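Local coordinates for Serine/threonine-protein phosphatase 2A regulatory subunit B'' subunit alpha (Homo sapiens, PDB 4I5J) that serves as a calcium-binding EF-hand regulatory subunit of protein phosphatase 2A that might modulate the substrate selectivity, activity and localization of the catalytic enzyme, at residues A[39-44]-A[58-63]; A[54-59]-A[110-115]. All blocks are in the same frame, centred on the assembly; numbering follows the deposited sequence.

Interaction 1 of 2, residues A[39-44]-A[58-63]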
ATOM      1  N   ASP A  39       7.618   0.592 -23.636  1.00 47.52           N
ATOM      2  CA  ASP A  39       8.950   0.367 -24.144  1.00 49.73           C
ATOM      3  C   ASP A  39       9.624  -0.802 -23.421  1.00 44.80           C
ATOM      4  O   ASP A  39      10.219  -1.670 -24.064  1.00 49.20           O
ATOM      5  CB  ASP A  39       9.780   1.642 -24.009  1.00 56.94           C
ATOM      6  CG  ASP A  39      11.004   1.621 -24.879  1.00 68.02           C
ATOM      7  OD1 ASP A  39      10.848   1.343 -26.087  1.00 69.48           O
ATOM      8  OD2 ASP A  39      12.118   1.855 -24.360  1.00 75.93           O
ATOM      9  N   VAL A  40       9.528  -0.838 -22.094  1.00 41.10           N
ATOM     10  CA  VAL A  40      10.123  -1.939 -21.330  1.00 40.61           C
ATOM     11  C   VAL A  40       9.508  -3.291 -21.715  1.00 44.43           C
ATOM     12  O   VAL A  40      10.226  -4.272 -21.908  1.00 40.31           O
ATOM     13  CB  VAL A  40       9.978  -1.727 -19.825  1.00 37.45           C
ATOM     14  CG1 VAL A  40      10.186  -3.036 -19.079  1.00 29.52           C
ATOM     15  CG2 VAL A  40      10.967  -0.630 -19.327  1.00 35.11           C
ATOM     16  N   VAL A  41       8.181  -3.332 -21.842  1.00 41.31           N
ATOM     17  CA  VAL A  41       7.485  -4.568 -22.196  1.00 41.12           C
ATOM     18  C   VAL A  41       7.787  -4.993 -23.637  1.00 47.23           C
ATOM     19  O   VAL A  41       7.853  -6.179 -23.943  1.00 53.17           O
ATOM     20  CB  VAL A  41       5.954  -4.433 -22.004  1.00 41.05           C
ATOM     21  CG1 VAL A  41       5.233  -5.672 -22.520  1.00 41.34           C
ATOM     22  CG2 VAL A  41       5.626  -4.218 -20.546  1.00 43.09           C
ATOM     23  N   ASP A  42       8.001  -4.025 -24.518  1.00 49.35           N
ATOM     24  CA  ASP A  42       8.275  -4.347 -25.917  1.00 52.76           C
ATOM     25  C   ASP A  42       9.704  -4.818 -26.145  1.00 52.76           C
ATOM     26  O   ASP A  42       9.978  -5.538 -27.098  1.00 55.78           O
ATOM     27  CB  ASP A  42       7.971  -3.155 -26.823  1.00 60.54           C
ATOM     28  CG  ASP A  42       6.486  -2.853 -26.906  1.00 68.71           C
ATOM     29  OD1 ASP A  42       5.678  -3.693 -26.438  1.00 64.09           O
ATOM     30  OD2 ASP A  42       6.132  -1.773 -27.434  1.00 71.43           O
ATOM     31  N   THR A  43      10.617  -4.430 -25.265  1.00 53.37           N
ATOM     32  CA  THR A  43      12.026  -4.715 -25.505  1.00 55.02           C
ATOM     33  C   THR A  43      12.569  -5.809 -24.612  1.00 55.58           C
ATOM     34  O   THR A  43      13.328  -6.657 -25.066  1.00 63.61           O
ATOM     35  CB  THR A  43      12.924  -3.455 -25.346  1.00 52.96           C
ATOM     36  OG1 THR A  43      12.701  -2.863 -24.059  1.00 60.48           O
ATOM     37  CG2 THR A  43      12.622  -2.437 -26.431  1.00 49.41           C
ATOM     38  N   HIS A  44      12.207  -5.787 -23.337  1.00 45.92           N
ATOM     39  CA  HIS A  44      12.790  -6.748 -22.411  1.00 49.99           C
ATOM     40  C   HIS A  44      12.405  -8.179 -22.785  1.00 54.83           C
ATOM     41  O   HIS A  44      11.230  -8.460 -23.022  1.00 55.88           O
ATOM     42  CB  HIS A  44      12.399  -6.451 -20.964  1.00 43.47           C
ATOM     43  CG  HIS A  44      13.272  -7.132 -19.959  1.00 42.80           C
ATOM     44  ND1 HIS A  44      13.240  -8.495 -19.741  1.00 42.67           N
ATOM     45  CD2 HIS A  44      14.221  -6.643 -19.122  1.00 40.44           C
ATOM     46  CE1 HIS A  44      14.121  -8.812 -18.810  1.00 43.18           C
ATOM     47  NE2 HIS A  44      14.728  -7.708 -18.417  1.00 44.88           N
ATOM     48  N   SER A  58      -1.861  -5.084 -20.224  1.00 38.26           N
ATOM     49  CA  SER A  58      -2.386  -3.878 -19.581  1.00 42.70           C
ATOM     50  C   SER A  58      -2.296  -3.930 -18.079  1.00 38.02           C
ATOM     51  O   SER A  58      -1.869  -2.959 -17.456  1.00 36.94           O
ATOM     52  CB  SER A  58      -3.842  -3.634 -19.966  1.00 40.89           C
ATOM     53  OG  SER A  58      -3.906  -3.329 -21.336  1.00 59.18           O
ATOM     54  N   ARG A  59      -2.735  -5.049 -17.506  1.00 30.11           N
ATOM     55  CA  ARG A  59      -2.659  -5.269 -16.072  1.00 37.06           C
ATOM     56  C   ARG A  59      -1.234  -5.187 -15.521  1.00 36.48           C
ATOM     57  O   ARG A  59      -1.029  -4.687 -14.418  1.00 37.68           O
ATOM     58  CB  ARG A  59      -3.270  -6.627 -15.714  1.00 38.88           C
ATOM     59  CG  ARG A  59      -4.772  -6.670 -15.857  1.00 49.52           C
ATOM     60  CD  ARG A  59      -5.434  -5.659 -14.954  1.00 52.10           C
ATOM     61  NE  ARG A  59      -6.879  -5.854 -14.921  1.00 56.29           N
ATOM     62  CZ  ARG A  59      -7.752  -4.895 -14.627  1.00 69.02           C
ATOM     63  NH1 ARG A  59      -7.332  -3.663 -14.355  1.00 68.14           N
ATOM     64  NH2 ARG A  59      -9.052  -5.166 -14.617  1.00 78.68           N
ATOM     65  N   TYR A  60      -0.260  -5.708 -16.266  1.00 31.05           N
ATOM     66  CA  TYR A  60       1.138  -5.679 -15.816  1.00 32.36           C
ATOM     67  C   TYR A  60       1.631  -4.238 -15.738  1.00 27.26           C
ATOM     68  O   TYR A  60       2.195  -3.817 -14.733  1.00 27.56           O
ATOM     69  CB  TYR A  60       2.045  -6.516 -16.736  1.00 26.47           C
ATOM     70  CG  TYR A  60       3.510  -6.334 -16.426  1.00 28.88           C
ATOM     71  CD1 TYR A  60       4.086  -6.943 -15.322  1.00 23.70           C
ATOM     72  CD2 TYR A  60       4.311  -5.523 -17.223  1.00 29.70           C
ATOM     73  CE1 TYR A  60       5.444  -6.757 -15.021  1.00 24.05           C
ATOM     74  CE2 TYR A  60       5.664  -5.332 -16.935  1.00 31.35           C
ATOM     75  CZ  TYR A  60       6.222  -5.954 -15.845  1.00 28.05           C
ATOM     76  OH  TYR A  60       7.557  -5.764 -15.576  1.00 26.92           O
ATOM     77  N   ILE A  61       1.389  -3.473 -16.793  1.00 30.02           N
ATOM     78  CA  ILE A  61       1.764  -2.073 -16.813  1.00 30.96           C
ATOM     79  C   ILE A  61       1.077  -1.272 -15.697  1.00 35.63           C
ATOM     80  O   ILE A  61       1.730  -0.501 -14.987  1.00 33.67           O
ATOM     81  CB  ILE A  61       1.493  -1.467 -18.189  1.00 34.76           C
ATOM     82  CG1 ILE A  61       2.442  -2.111 -19.215  1.00 33.76           C
ATOM     83  CG2 ILE A  61       1.657   0.057 -18.148  1.00 34.97           C
ATOM     84  CD1 ILE A  61       2.195  -1.667 -20.638  1.00 33.68           C
ATOM     85  N   THR A  62      -0.223  -1.478 -15.519  1.00 31.58           N
ATOM     86  CA  THR A  62      -0.957  -0.825 -14.438  1.00 29.05           C
ATOM     87  C   THR A  62      -0.322  -1.152 -13.093  1.00 29.57           C
ATOM     88  O   THR A  62      -0.161  -0.283 -12.222  1.00 30.08           O
ATOM     89  CB  THR A  62      -2.413  -1.327 -14.396  1.00 31.22           C
ATOM     90  OG1 THR A  62      -3.122  -0.867 -15.553  1.00 33.67           O
ATOM     91  CG2 THR A  62      -3.118  -0.824 -13.132  1.00 32.25           C
ATOM     92  N   THR A  63       0.050  -2.424 -12.929  1.00 27.84           N
ATOM     93  CA  THR A  63       0.579  -2.891 -11.658  1.00 29.08           C
ATOM     94  C   THR A  63       1.969  -2.323 -11.387  1.00 34.62           C
ATOM     95  O   THR A  63       2.247  -1.876 -10.268  1.00 32.57           O
ATOM     96  CB  THR A  63       0.605  -4.412 -11.603  1.00 29.32           C
ATOM     97  OG1 THR A  63      -0.734  -4.904 -11.767  1.00 30.66           O
ATOM     98  CG2 THR A  63       1.155  -4.891 -10.278  1.00 24.90           C
TER
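Val41 meets Tyr60 and Ile61 through a single methyl group, CG2. That methyl lies at the edge of the Tyr60 ring, close to its plane, with Val41 CG2 3.8 Å from Tyr60 CE2 and equally near CD2. The same carbon reaches the Ile61 side chain, where Val41 CG2 stands 4.0 Å from Ile61 CG1. In Val41 the other methyl, CG1, is the one set opposite the backbone nitrogen (chi1 174°), which leaves CG2 to enter the angle between the two partners. Helix 34-43 thereby packs on helix 54-72 within the first EF-hand region of this PR72 fragment, with the backbones 8.2 Å apart at Val41 CA and Ile61 CA. Tyr60 holds its CG anti to the amide nitrogen (chi1 171°), and its side chain and that of Val41 slide past each other in opposite directions. The phenol hydroxyl lies on past the contact, at a probable, unusually short hydrogen bond with Phe110 O. Ile61 CB points to one side of the contact, and its CG1, beside the backbone nitrogen at chi1 -67°, brings the chain to the methyl.

Interaction 2 of 2, residues A[54-59]-A[110-115]; sequences PEFHSR and FSYEHF
Phe56 and Arg59 pack against Phe115 and Tyr112, joining two helices of the EF-hand regulatory fragment, 54-72 and the first turn of 112-125. The tight part lies round Phe115, whose ring end is lodged against the backbone of the other helix: its CE1 is 3.5 Å from Arg59 C, and its CZ 3.7 Å from Arg59 CB. The Phe115 and Phe56 side chains cross at about a right angle and meet edge against edge, Phe56 CD2 lying 3.7 Å from Phe115 CZ. On its own helix, Phe115 sets CD2 over one face of the Tyr112 ring, 3.5 Å above the plane and toward the rim. Replacing Phe115 by an alanine is likely to open a gap beside the Arg59 backbone and take from the Phe56 edge the ring it meets. Toward solvent the contact is looser. Phe56 and Tyr112 are both partly exposed; with CG anti to the backbone nitrogen (chi1 -170°), the tyrosine extends until Tyr112 OH comes 3.8 Å from Phe56 CD2. Arg59 gives its CB to the packing, while the chain bends at chi2 and carries the guanidinium away. Ser111 N-caps the helix, its OG accepting from His114 N at 3.1 Å with an N-H...O angle of 158°.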
ATOM      1  N   PRO A  54      -3.124  -9.369 -24.412  1.00 44.25           N
ATOM      2  CA  PRO A  54      -3.428  -7.951 -24.180  1.00 42.29           C
ATOM      3  C   PRO A  54      -3.977  -7.636 -22.791  1.00 44.03           C
ATOM      4  O   PRO A  54      -3.617  -6.595 -22.239  1.00 44.00           O
ATOM      5  CB  PRO A  54      -4.450  -7.603 -25.273  1.00 43.36           C
ATOM      6  CG  PRO A  54      -4.899  -8.923 -25.858  1.00 42.28           C
ATOM      7  CD  PRO A  54      -3.830  -9.928 -25.581  1.00 41.34           C
ATOM      8  N   GLU A  55      -4.837  -8.484 -22.237  1.00 38.23           N
ATOM      9  CA  GLU A  55      -5.360  -8.232 -20.892  1.00 36.77           C
ATOM     10  C   GLU A  55      -4.227  -8.221 -19.866  1.00 41.36           C
ATOM     11  O   GLU A  55      -4.228  -7.419 -18.938  1.00 36.29           O
ATOM     12  CB  GLU A  55      -6.405  -9.279 -20.514  1.00 44.49           C
ATOM     13  CG  GLU A  55      -7.147  -9.028 -19.205  1.00 64.00           C
ATOM     14  CD  GLU A  55      -8.520  -9.709 -19.181  1.00 75.68           C
ATOM     15  OE1 GLU A  55      -9.170  -9.788 -20.255  1.00 72.48           O
ATOM     16  OE2 GLU A  55      -8.945 -10.171 -18.095  1.00 81.16           O
ATOM     17  N   PHE A  56      -3.259  -9.113 -20.032  1.00 34.53           N
ATOM     18  CA  PHE A  56      -2.140  -9.179 -19.104  1.00 30.57           C
ATOM     19  C   PHE A  56      -1.073  -8.133 -19.375  1.00 37.60           C
ATOM     20  O   PHE A  56      -0.414  -7.653 -18.459  1.00 36.95           O
ATOM     21  CB  PHE A  56      -1.591 -10.606 -19.073  1.00 33.65           C
ATOM     22  CG  PHE A  56      -2.444 -11.508 -18.241  1.00 38.08           C
ATOM     23  CD1 PHE A  56      -3.508 -12.183 -18.800  1.00 34.29           C
ATOM     24  CD2 PHE A  56      -2.252 -11.579 -16.865  1.00 35.77           C
ATOM     25  CE1 PHE A  56      -4.338 -12.968 -18.011  1.00 42.42           C
ATOM     26  CE2 PHE A  56      -3.071 -12.366 -16.074  1.00 33.84           C
ATOM     27  CZ  PHE A  56      -4.116 -13.059 -16.647  1.00 38.81           C
ATOM     28  N   HIS A  57      -0.928  -7.760 -20.639  1.00 35.68           N
ATOM     29  CA  HIS A  57      -0.128  -6.603 -21.025  1.00 37.31           C
ATOM     30  C   HIS A  57      -0.554  -5.351 -20.251  1.00 40.37           C
ATOM     31  O   HIS A  57       0.289  -4.641 -19.686  1.00 33.03           O
ATOM     32  CB  HIS A  57      -0.310  -6.360 -22.525  1.00 41.75           C
ATOM     33  CG  HIS A  57       0.694  -5.423 -23.120  1.00 48.43           C
ATOM     34  ND1 HIS A  57       0.521  -4.059 -23.130  1.00 47.25           N
ATOM     35  CD2 HIS A  57       1.875  -5.658 -23.733  1.00 52.62           C
ATOM     36  CE1 HIS A  57       1.556  -3.488 -23.720  1.00 47.50           C
ATOM     37  NE2 HIS A  57       2.394  -4.438 -24.095  1.00 49.99           N
ATOM     38  N   SER A  58      -1.861  -5.084 -20.224  1.00 38.26           N
ATOM     39  CA  SER A  58      -2.386  -3.878 -19.581  1.00 42.70           C
ATOM     40  C   SER A  58      -2.296  -3.930 -18.079  1.00 38.02           C
ATOM     41  O   SER A  58      -1.869  -2.959 -17.456  1.00 36.94           O
ATOM     42  CB  SER A  58      -3.842  -3.634 -19.966  1.00 40.89           C
ATOM     43  OG  SER A  58      -3.906  -3.329 -21.336  1.00 59.18           O
ATOM     44  N   ARG A  59      -2.735  -5.049 -17.506  1.00 30.11           N
ATOM     45  CA  ARG A  59      -2.659  -5.269 -16.072  1.00 37.06           C
ATOM     46  C   ARG A  59      -1.234  -5.187 -15.521  1.00 36.48           C
ATOM     47  O   ARG A  59      -1.029  -4.687 -14.418  1.00 37.68           O
ATOM     48  CB  ARG A  59      -3.270  -6.627 -15.714  1.00 38.88           C
ATOM     49  CG  ARG A  59      -4.772  -6.670 -15.857  1.00 49.52           C
ATOM     50  CD  ARG A  59      -5.434  -5.659 -14.954  1.00 52.10           C
ATOM     51  NE  ARG A  59      -6.879  -5.854 -14.921  1.00 56.29           N
ATOM     52  CZ  ARG A  59      -7.752  -4.895 -14.627  1.00 69.02           C
ATOM     53  NH1 ARG A  59      -7.332  -3.663 -14.355  1.00 68.14           N
ATOM     54  NH2 ARG A  59      -9.052  -5.166 -14.617  1.00 78.68           N
ATOM     55  N   PHE A 110       9.264  -4.265 -11.064  1.00 34.25           N
ATOM     56  CA  PHE A 110       9.062  -4.882 -12.378  1.00 35.83           C
ATOM     57  C   PHE A 110       8.701  -6.347 -12.456  1.00 35.68           C
ATOM     58  O   PHE A 110       8.263  -6.808 -13.519  1.00 34.97           O
ATOM     59  CB  PHE A 110      10.291  -4.648 -13.258  1.00 31.41           C
ATOM     60  CG  PHE A 110      10.431  -3.232 -13.682  1.00 34.61           C
ATOM     61  CD1 PHE A 110      11.284  -2.377 -13.010  1.00 33.80           C
ATOM     62  CD2 PHE A 110       9.669  -2.738 -14.726  1.00 33.93           C
ATOM     63  CE1 PHE A 110      11.387  -1.052 -13.384  1.00 33.15           C
ATOM     64  CE2 PHE A 110       9.781  -1.410 -15.118  1.00 29.52           C
ATOM     65  CZ  PHE A 110      10.627  -0.568 -14.444  1.00 32.01           C
ATOM     66  N   SER A 111       8.914  -7.076 -11.367  1.00 27.49           N
ATOM     67  CA  SER A 111       8.790  -8.530 -11.377  1.00 32.01           C
ATOM     68  C   SER A 111       7.477  -8.978 -11.948  1.00 37.77           C
ATOM     69  O   SER A 111       6.433  -8.484 -11.517  1.00 29.55           O
ATOM     70  CB  SER A 111       8.879  -9.065  -9.962  1.00 32.58           C
ATOM     71  OG  SER A 111       8.523 -10.437  -9.909  1.00 35.86           O
ATOM     72  N   TYR A 112       7.520  -9.909 -12.907  1.00 35.67           N
ATOM     73  CA  TYR A 112       6.290 -10.438 -13.482  1.00 31.26           C
ATOM     74  C   TYR A 112       5.601 -11.378 -12.516  1.00 31.11           C
ATOM     75  O   TYR A 112       4.371 -11.350 -12.387  1.00 35.40           O
ATOM     76  CB  TYR A 112       6.510 -11.162 -14.830  1.00 34.06           C
ATOM     77  CG  TYR A 112       5.177 -11.467 -15.465  1.00 31.32           C
ATOM     78  CD1 TYR A 112       4.517 -10.504 -16.208  1.00 29.40           C
ATOM     79  CD2 TYR A 112       4.541 -12.689 -15.248  1.00 27.69           C
ATOM     80  CE1 TYR A 112       3.273 -10.758 -16.766  1.00 33.77           C
ATOM     81  CE2 TYR A 112       3.316 -12.948 -15.782  1.00 30.24           C
ATOM     82  CZ  TYR A 112       2.679 -11.986 -16.545  1.00 34.11           C
ATOM     83  OH  TYR A 112       1.446 -12.267 -17.090  1.00 41.99           O
ATOM     84  N   GLU A 113       6.395 -12.211 -11.847  1.00 32.59           N
ATOM     85  CA  GLU A 113       5.893 -13.141 -10.836  1.00 34.72           C
ATOM     86  C   GLU A 113       5.112 -12.412  -9.746  1.00 36.89           C
ATOM     87  O   GLU A 113       4.078 -12.896  -9.269  1.00 40.20           O
ATOM     88  CB  GLU A 113       7.057 -13.883 -10.163  1.00 38.49           C
ATOM     89  CG  GLU A 113       7.631 -15.056 -10.949  1.00 62.20           C
ATOM     90  CD  GLU A 113       8.964 -15.562 -10.388  1.00 83.26           C
ATOM     91  OE1 GLU A 113       9.507 -14.942  -9.445  1.00 91.97           O
ATOM     92  OE2 GLU A 113       9.475 -16.583 -10.898  1.00 91.34           O
ATOM     93  N   HIS A 114       5.622 -11.263  -9.321  1.00 29.13           N
ATOM     94  CA  HIS A 114       4.962 -10.525  -8.260  1.00 32.19           C
ATOM     95  C   HIS A 114       3.645 -10.030  -8.798  1.00 26.65           C
ATOM     96  O   HIS A 114       2.628 -10.087  -8.118  1.00 32.09           O
ATOM     97  CB  HIS A 114       5.797  -9.323  -7.803  1.00 34.91           C
ATOM     98  CG  HIS A 114       6.943  -9.679  -6.906  1.00 45.32           C
ATOM     99  ND1 HIS A 114       7.912  -8.765  -6.541  1.00 49.34           N
ATOM    100  CD2 HIS A 114       7.277 -10.842  -6.300  1.00 48.58           C
ATOM    101  CE1 HIS A 114       8.793  -9.351  -5.751  1.00 46.55           C
ATOM    102  NE2 HIS A 114       8.432 -10.613  -5.588  1.00 48.59           N
ATOM    103  N   PHE A 115       3.666  -9.517 -10.026  1.00 26.93           N
ATOM    104  CA  PHE A 115       2.436  -9.029 -10.627  1.00 29.42           C
ATOM    105  C   PHE A 115       1.388 -10.133 -10.695  1.00 31.16           C
ATOM    106  O   PHE A 115       0.217  -9.900 -10.401  1.00 37.39           O
ATOM    107  CB  PHE A 115       2.671  -8.472 -12.034  1.00 31.71           C
ATOM    108  CG  PHE A 115       1.494  -8.662 -12.948  1.00 32.24           C
ATOM    109  CD1 PHE A 115       0.356  -7.897 -12.804  1.00 32.14           C
ATOM    110  CD2 PHE A 115       1.524  -9.623 -13.955  1.00 32.37           C
ATOM    111  CE1 PHE A 115      -0.742  -8.080 -13.634  1.00 34.11           C
ATOM    112  CE2 PHE A 115       0.430  -9.805 -14.801  1.00 31.24           C
ATOM    113  CZ  PHE A 115      -0.702  -9.052 -14.638  1.00 35.37           C
TER

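In the fold
Helix 54-72 takes part in both contacts, and Ser58 and Arg59 belong to both ranges. Interaction 1 joins it to helix 34-43 and is wholly buried among its touching residues; interaction 2 joins it to helix 112-125 and is only partly buried. The chemistry follows: an aliphatic methyl set against a tyrosine and an isoleucine in the first, three aromatic side chains and the root of an arginine in the second. Their centres lie about 7 Å apart, and a probable hydrogen bond from Tyr60 to the Phe110 carbonyl links them, as does packing of Thr63 on Phe115. Both contacts lie away from the calcium site at Asp200, Asp202, Asp204, Val206 and Glu211.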